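PDB 3JRV: protein K7 from Vaccinia virus WR, which binds the host RNA helicase DDX3 to block IRF3 activation and targets TRAF6 and IRAK2 to prevent NF-kappa-B activation, acting as a Bcl-2-like virulence factor. Local coordinates for residues Y68-D71 with K72-E75; K115-S118 with E119-F122; N138-I141 with L142-K146. All blocks are in the same frame, centred on the assembly; numbering follows the deposited sequence.

Contact 1 (Y68-D71 with K72-E75); sequences YGID and KINE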
# COMPACT_ATOMS: atom_id res chain seq x y z
N TYR A 68 15.48 -3.20 1.11
CA TYR A 68 15.73 -3.17 2.56
C TYR A 68 16.41 -4.44 3.07
O TYR A 68 17.18 -4.38 4.05
CB TYR A 68 14.42 -2.98 3.32
CG TYR A 68 13.92 -1.56 3.29
CD1 TYR A 68 14.73 -0.52 3.78
CD2 TYR A 68 12.68 -1.24 2.72
CE1 TYR A 68 14.31 0.78 3.74
CE2 TYR A 68 12.24 0.09 2.69
CZ TYR A 68 13.07 1.07 3.22
OH TYR A 68 12.70 2.40 3.23
N GLY A 69 16.10 -5.58 2.43
CA GLY A 69 16.41 -6.92 2.97
C GLY A 69 15.42 -7.36 4.03
O GLY A 69 14.75 -6.52 4.63
N ILE A 70 15.27 -8.67 4.23
CA ILE A 70 14.13 -9.17 5.00
C ILE A 70 14.30 -8.87 6.49
O ILE A 70 13.32 -8.55 7.16
CB ILE A 70 13.81 -10.65 4.73
CG1 ILE A 70 12.48 -11.09 5.40
CG2 ILE A 70 14.99 -11.52 5.13
CD1 ILE A 70 11.20 -10.46 4.82
N ASP A 71 15.54 -8.84 6.98
CA ASP A 71 15.76 -8.47 8.37
C ASP A 71 15.33 -7.04 8.69
O ASP A 71 14.70 -6.79 9.73
CB ASP A 71 17.22 -8.73 8.80
CG ASP A 71 17.58 -10.22 8.82
OD1 ASP A 71 16.69 -11.07 9.06
OD2 ASP A 71 18.79 -10.51 8.67
N LYS A 72 15.67 -6.09 7.81
CA LYS A 72 15.33 -4.69 8.02
C LYS A 72 13.82 -4.55 7.87
O LYS A 72 13.17 -3.78 8.60
CB LYS A 72 16.10 -3.79 7.05
CG LYS A 72 15.78 -2.29 7.17
CD LYS A 72 16.29 -1.71 8.49
CE LYS A 72 16.06 -0.21 8.54
NZ LYS A 72 16.89 0.57 7.57
N ILE A 73 13.24 -5.27 6.90
CA ILE A 73 11.79 -5.27 6.82
C ILE A 73 11.12 -5.67 8.13
O ILE A 73 10.22 -4.99 8.60
CB ILE A 73 11.26 -6.12 5.66
CG1 ILE A 73 11.54 -5.39 4.35
CG2 ILE A 73 9.76 -6.40 5.84
CD1 ILE A 73 11.29 -6.23 3.12
N ASN A 74 11.55 -6.80 8.68
CA ASN A 74 11.00 -7.31 9.93
C ASN A 74 11.20 -6.29 11.04
O ASN A 74 10.26 -5.97 11.78
CB ASN A 74 11.61 -8.68 10.23
CG ASN A 74 11.02 -9.76 9.35
OD1 ASN A 74 9.95 -9.57 8.76
ND2 ASN A 74 11.73 -10.89 9.20
N GLU A 75 12.37 -5.64 11.04
CA GLU A 75 12.67 -4.55 11.98
C GLU A 75 11.70 -3.37 11.82
O GLU A 75 11.12 -2.91 12.80
CB GLU A 75 14.12 -4.08 11.80
CG GLU A 75 14.66 -3.19 12.90
CD GLU A 75 16.00 -2.59 12.52
OE1 GLU A 75 16.84 -3.33 11.95
OE2 GLU A 75 16.20 -1.36 12.72
O HOH W 1 17.98 -6.35 5.95
O HOH W 2 14.20 -10.82 10.89

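Contact 2 (K115-S118 with E119-F122); sequences KKIS and ESRF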
# COMPACT_ATOMS: atom_id res chain seq x y z
N LYS A 115 -1.86 -10.75 12.80
CA LYS A 115 -1.86 -10.63 14.27
C LYS A 115 -3.23 -10.23 14.82
O LYS A 115 -3.34 -9.83 16.00
CB LYS A 115 -0.82 -9.58 14.72
CG LYS A 115 0.61 -9.98 14.43
CD LYS A 115 0.98 -11.38 14.93
CE LYS A 115 2.39 -11.74 14.48
NZ LYS A 115 3.07 -12.63 15.47
N LYS A 116 -4.26 -10.29 13.98
CA LYS A 116 -5.62 -9.87 14.36
C LYS A 116 -5.71 -8.38 14.79
O LYS A 116 -6.51 -7.99 15.68
CB LYS A 116 -6.23 -10.80 15.44
CG LYS A 116 -6.54 -12.21 14.91
CD LYS A 116 -7.15 -13.11 16.00
CE LYS A 116 -7.08 -14.58 15.58
NZ LYS A 116 -8.03 -14.83 14.45
N ILE A 117 -4.94 -7.55 14.08
CA ILE A 117 -4.93 -6.13 14.30
C ILE A 117 -5.49 -5.46 13.06
O ILE A 117 -5.08 -5.82 11.94
CB ILE A 117 -3.51 -5.63 14.55
CG1 ILE A 117 -3.02 -6.12 15.93
CG2 ILE A 117 -3.53 -4.13 14.58
CD1 ILE A 117 -1.52 -5.90 16.14
N SER A 118 -6.39 -4.49 13.24
CA SER A 118 -6.97 -3.79 12.08
C SER A 118 -7.37 -2.37 12.45
O SER A 118 -6.52 -1.46 12.40
CB SER A 118 -8.16 -4.58 11.48
OG SER A 118 -9.20 -4.79 12.43
N GLU A 119 -8.59 -2.18 12.97
CA GLU A 119 -9.10 -0.84 13.17
C GLU A 119 -8.34 -0.01 14.20
O GLU A 119 -8.33 1.21 14.12
CB GLU A 119 -10.59 -0.92 13.56
CG GLU A 119 -11.35 -1.77 12.55
CD GLU A 119 -12.84 -1.75 12.80
OE1 GLU A 119 -13.37 -0.65 13.00
OE2 GLU A 119 -13.43 -2.84 12.80
N SER A 120 -7.68 -0.68 15.15
CA SER A 120 -6.97 0.04 16.21
C SER A 120 -5.75 0.77 15.64
O SER A 120 -5.22 1.68 16.30
CB SER A 120 -6.56 -0.91 17.35
OG SER A 120 -5.50 -1.74 16.88
N ARG A 121 -5.36 0.45 14.41
CA ARG A 121 -4.20 1.12 13.76
C ARG A 121 -4.58 1.92 12.53
O ARG A 121 -3.68 2.38 11.75
CB ARG A 121 -3.13 0.08 13.37
CG ARG A 121 -2.62 -0.74 14.54
CD ARG A 121 -1.81 0.08 15.51
NE ARG A 121 -0.94 -0.83 16.25
CZ ARG A 121 -1.36 -1.67 17.20
NH1 ARG A 121 -2.64 -1.67 17.58
NH2 ARG A 121 -0.50 -2.50 17.79
N PHE A 122 -5.87 2.14 12.35
CA PHE A 122 -6.26 3.10 11.31
C PHE A 122 -5.60 4.46 11.57
O PHE A 122 -5.35 4.88 12.73
CB PHE A 122 -7.78 3.31 11.26
CG PHE A 122 -8.58 2.13 10.75
CD1 PHE A 122 -8.02 1.15 9.93
CD2 PHE A 122 -9.95 2.12 10.97
CE1 PHE A 122 -8.81 0.12 9.40
CE2 PHE A 122 -10.76 1.10 10.44
CZ PHE A 122 -10.20 0.10 9.65

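Contact 3 (N138-I141 with L142-K146); sequences NILI and LFLEK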
# COMPACT_ATOMS: atom_id res chain seq x y z
N ASN A 138 3.20 10.64 -10.75
CA ASN A 138 3.57 10.43 -12.13
C ASN A 138 4.47 9.21 -12.34
O ASN A 138 4.26 8.45 -13.29
CB ASN A 138 4.21 11.70 -12.69
CG ASN A 138 3.15 12.79 -12.93
OD1 ASN A 138 1.94 12.50 -13.05
ND2 ASN A 138 3.58 14.03 -12.97
N ILE A 139 5.44 9.02 -11.44
CA ILE A 139 6.32 7.87 -11.53
C ILE A 139 5.43 6.60 -11.51
O ILE A 139 5.63 5.67 -12.29
CB ILE A 139 7.32 7.83 -10.36
CG1 ILE A 139 8.40 8.91 -10.60
CG2 ILE A 139 7.97 6.42 -10.24
CD1 ILE A 139 9.21 9.21 -9.38
N LEU A 140 4.54 6.54 -10.54
CA LEU A 140 3.72 5.34 -10.35
C LEU A 140 2.79 5.09 -11.55
O LEU A 140 2.75 3.98 -12.09
CB LEU A 140 2.93 5.42 -9.05
CG LEU A 140 2.05 4.19 -8.79
CD1 LEU A 140 2.88 2.90 -8.80
CD2 LEU A 140 1.26 4.37 -7.50
N ILE A 141 2.08 6.11 -11.99
CA ILE A 141 1.10 5.84 -13.07
C ILE A 141 1.80 5.49 -14.39
O ILE A 141 1.33 4.63 -15.11
CB ILE A 141 0.08 6.95 -13.27
CG1 ILE A 141 -1.03 6.44 -14.19
CG2 ILE A 141 0.73 8.22 -13.82
CD1 ILE A 141 -2.27 7.33 -14.12
N LEU A 142 2.95 6.12 -14.66
CA LEU A 142 3.66 5.79 -15.91
C LEU A 142 4.16 4.34 -15.85
O LEU A 142 4.13 3.62 -16.84
CB LEU A 142 4.85 6.75 -16.13
CG LEU A 142 4.35 8.18 -16.38
CD1 LEU A 142 5.48 9.18 -16.44
CD2 LEU A 142 3.37 8.28 -17.58
N PHE A 143 4.65 3.93 -14.67
CA PHE A 143 5.12 2.58 -14.51
C PHE A 143 3.97 1.58 -14.71
O PHE A 143 4.12 0.57 -15.40
CB PHE A 143 5.76 2.40 -13.13
CG PHE A 143 6.13 0.99 -12.84
CD1 PHE A 143 7.37 0.46 -13.24
CD2 PHE A 143 5.25 0.18 -12.12
CE1 PHE A 143 7.73 -0.87 -12.95
CE2 PHE A 143 5.60 -1.18 -11.83
CZ PHE A 143 6.83 -1.70 -12.26
N LEU A 144 2.84 1.85 -14.04
CA LEU A 144 1.72 0.93 -14.14
C LEU A 144 1.18 0.87 -15.57
O LEU A 144 0.89 -0.22 -16.05
CB LEU A 144 0.61 1.33 -13.17
CG LEU A 144 1.02 1.20 -11.69
CD1 LEU A 144 -0.10 1.83 -10.84
CD2 LEU A 144 1.20 -0.28 -11.33
N GLU A 145 1.08 2.02 -16.26
CA GLU A 145 0.60 1.99 -17.65
C GLU A 145 1.52 1.17 -18.54
O GLU A 145 1.09 0.36 -19.36
CB GLU A 145 0.42 3.43 -18.18
CG GLU A 145 -0.77 4.15 -17.48
CD GLU A 145 -0.91 5.62 -17.79
OE1 GLU A 145 0.11 6.32 -18.01
OE2 GLU A 145 -2.05 6.11 -17.69
N LYS A 146 2.83 1.33 -18.34
CA LYS A 146 3.75 0.55 -19.13
C LYS A 146 3.62 -0.97 -18.89
O LYS A 146 3.60 -1.76 -19.83
CB LYS A 146 5.18 1.08 -18.90
CG LYS A 146 6.26 0.05 -19.23
CD LYS A 146 7.62 0.45 -18.68
CE LYS A 146 7.62 0.50 -17.14
NZ LYS A 146 8.67 1.48 -16.65

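Contact 1 (Y68-D71 with K72-E75)
Tyr-68 lies obliquely against the aliphatic part of Lys-72, with its ring atom CD1 4.0 Å from Lys-72 CG. Tyr-68 CB also meets Ile-73 CG1 at 3.9 Å. CG of Lys-72 stands anti to its backbone N (chi1 178°), which sets it beside the ring. The backbone between them is the first turn of helix 70-80. Gly-69 sits at the N-cap, and its positive phi breaks the run from helix 60-68 into this helix. Gly-69 O accepts from Ile-73 N at 3.0 Å, with the donor in the carbonyl plane. Ile-70 O and Asp-71 O then accept from Asn-74 N and Glu-75 N. Two waters bridge polar groups of the turn. One donates to Tyr-68 O and accepts from Lys-72 N, a first-turn amide. The other donates to Asp-71 OD1 at 3.1 Å and accepts from Asn-74 ND2 at 3.0 Å. Tyr-68 and Ile-73 both continue onto Ile-104 of helix 95-114, so the apolar side of the turn faces the protein. The chemistry implies a helix start at which water bonds to the Lys-72 amide and bridges Asp-71 and Asn-74 on the exposed side.

Contact 2 (K115-S118 with E119-F122)
Ile-117 packs on Arg-121 through its CG2 branch, which comes within 3.5 Å of Arg-121 CG. The same methyl lies over one face of the guanidinium, 4.0 Å above its plane and offset toward the rim. Arg-121 folds back to this place by a bend at chi2 (-68°). Ile-117 CD1 reaches the far end of the group, 3.9 Å from Arg-121 NH2. Within 119-122, Glu-119 CA lies over the centre of the Phe-122 ring, 3.6 Å above its plane. Among polar contacts, Arg-121 N donates to Ser-118 O at 3.0 Å. The N-H points well at the oxygen (162°) but comes from above the carbonyl plane. Phe-122 N bonds to Glu-119 O at 3.2 Å, so two i+3 to i turns overlap around the short 3-10 segment 119-120. Arg-121 has a further cation-pi partner in Trp-112. Phe-122 meets an aromatic side chain of the bound DDX3 peptide edge-to-face and packs on the peptide backbone, which puts this loop at the helicase-binding site. The loop follows helix 95-114, which closes in a Schellman motif with Lys-116 as its C-prime residue. Ile-117 O accepts from Asn-38 ND2 and Ser-118 touches Val-42, both on helix 26-42; helix 128-131 follows.

Contact 3 (N138-I141 with L142-K146)
Leu-140 and Leu-144 meet one turn apart, their CD1 methyls 3.8 Å from each other. Leu-144 CG also sits 3.3 Å from Leu-140 O. The two leucine side chains reach each other by different first torsions. Leu-140 has CG anti to the backbone N (chi1 -180°), whereas Leu-144 has CG anti to its own carbonyl carbon (chi1 -65°). One residue on from Leu-140, Ile-141 lies across Glu-145, which is one turn ahead of it. Ile-141 CG1 is 3.7 Å from Glu-145 OE2, so the isoleucine touches the carboxylate end as well as the methylenes. Leu-142 folds back over the preceding turn and sets its CG 3.1 Å from Asn-138 O. Beneath these side chains runs regular alpha-helical bonding, from residue i+4 to residue i. Leu-142, Phe-143, Leu-144 and Glu-145 donate to Asn-138, Ile-139, Leu-140 and Ile-141 in turn. The bond from Leu-144 N to Leu-140 O is 2.9 Å long. This is the C-terminal helix 134-148 of the Bcl-2-like helical bundle, and its buried side is made by Leu-140, Ile-141 and Leu-144. Leu-140 packs on Phe-99 of helix 95-114 and on Ile-26 and Ile-30 of helix 26-42. Leu-144 reaches Leu-53 and Glu-56 of helix 52-58. Phe-99 also meets the ring of Phe-143, the planes about 60° apart. At the start of the stretch, Asn-138 OD1 accepts from Arg-23 NE, which ties the helix to the loop before helix 26-42; Ile-141 rests on the same arginine.

Contacts 1, 2 and 3 follow in that order along the chain and do not touch. The centres of contacts 1 and 2 are about 21 Å apart. Those of contacts 1 and 3 are about 26 Å apart. Contacts 2 and 3 lie on opposite sides of the chain's centre, about 30 Å apart between centres. Helix 95-114 relates all three: contact 1 packs on it, contact 2 is the loop that leaves its end, and contact 3 packs on its Gln-95, Leu-98 and Phe-99. Helix 26-42 meets contacts 2 and 3. The bound DDX3 peptide reaches contact 2, so helicase recognition and the packing of the C-terminal helix occupy distant parts of one all-helical fold.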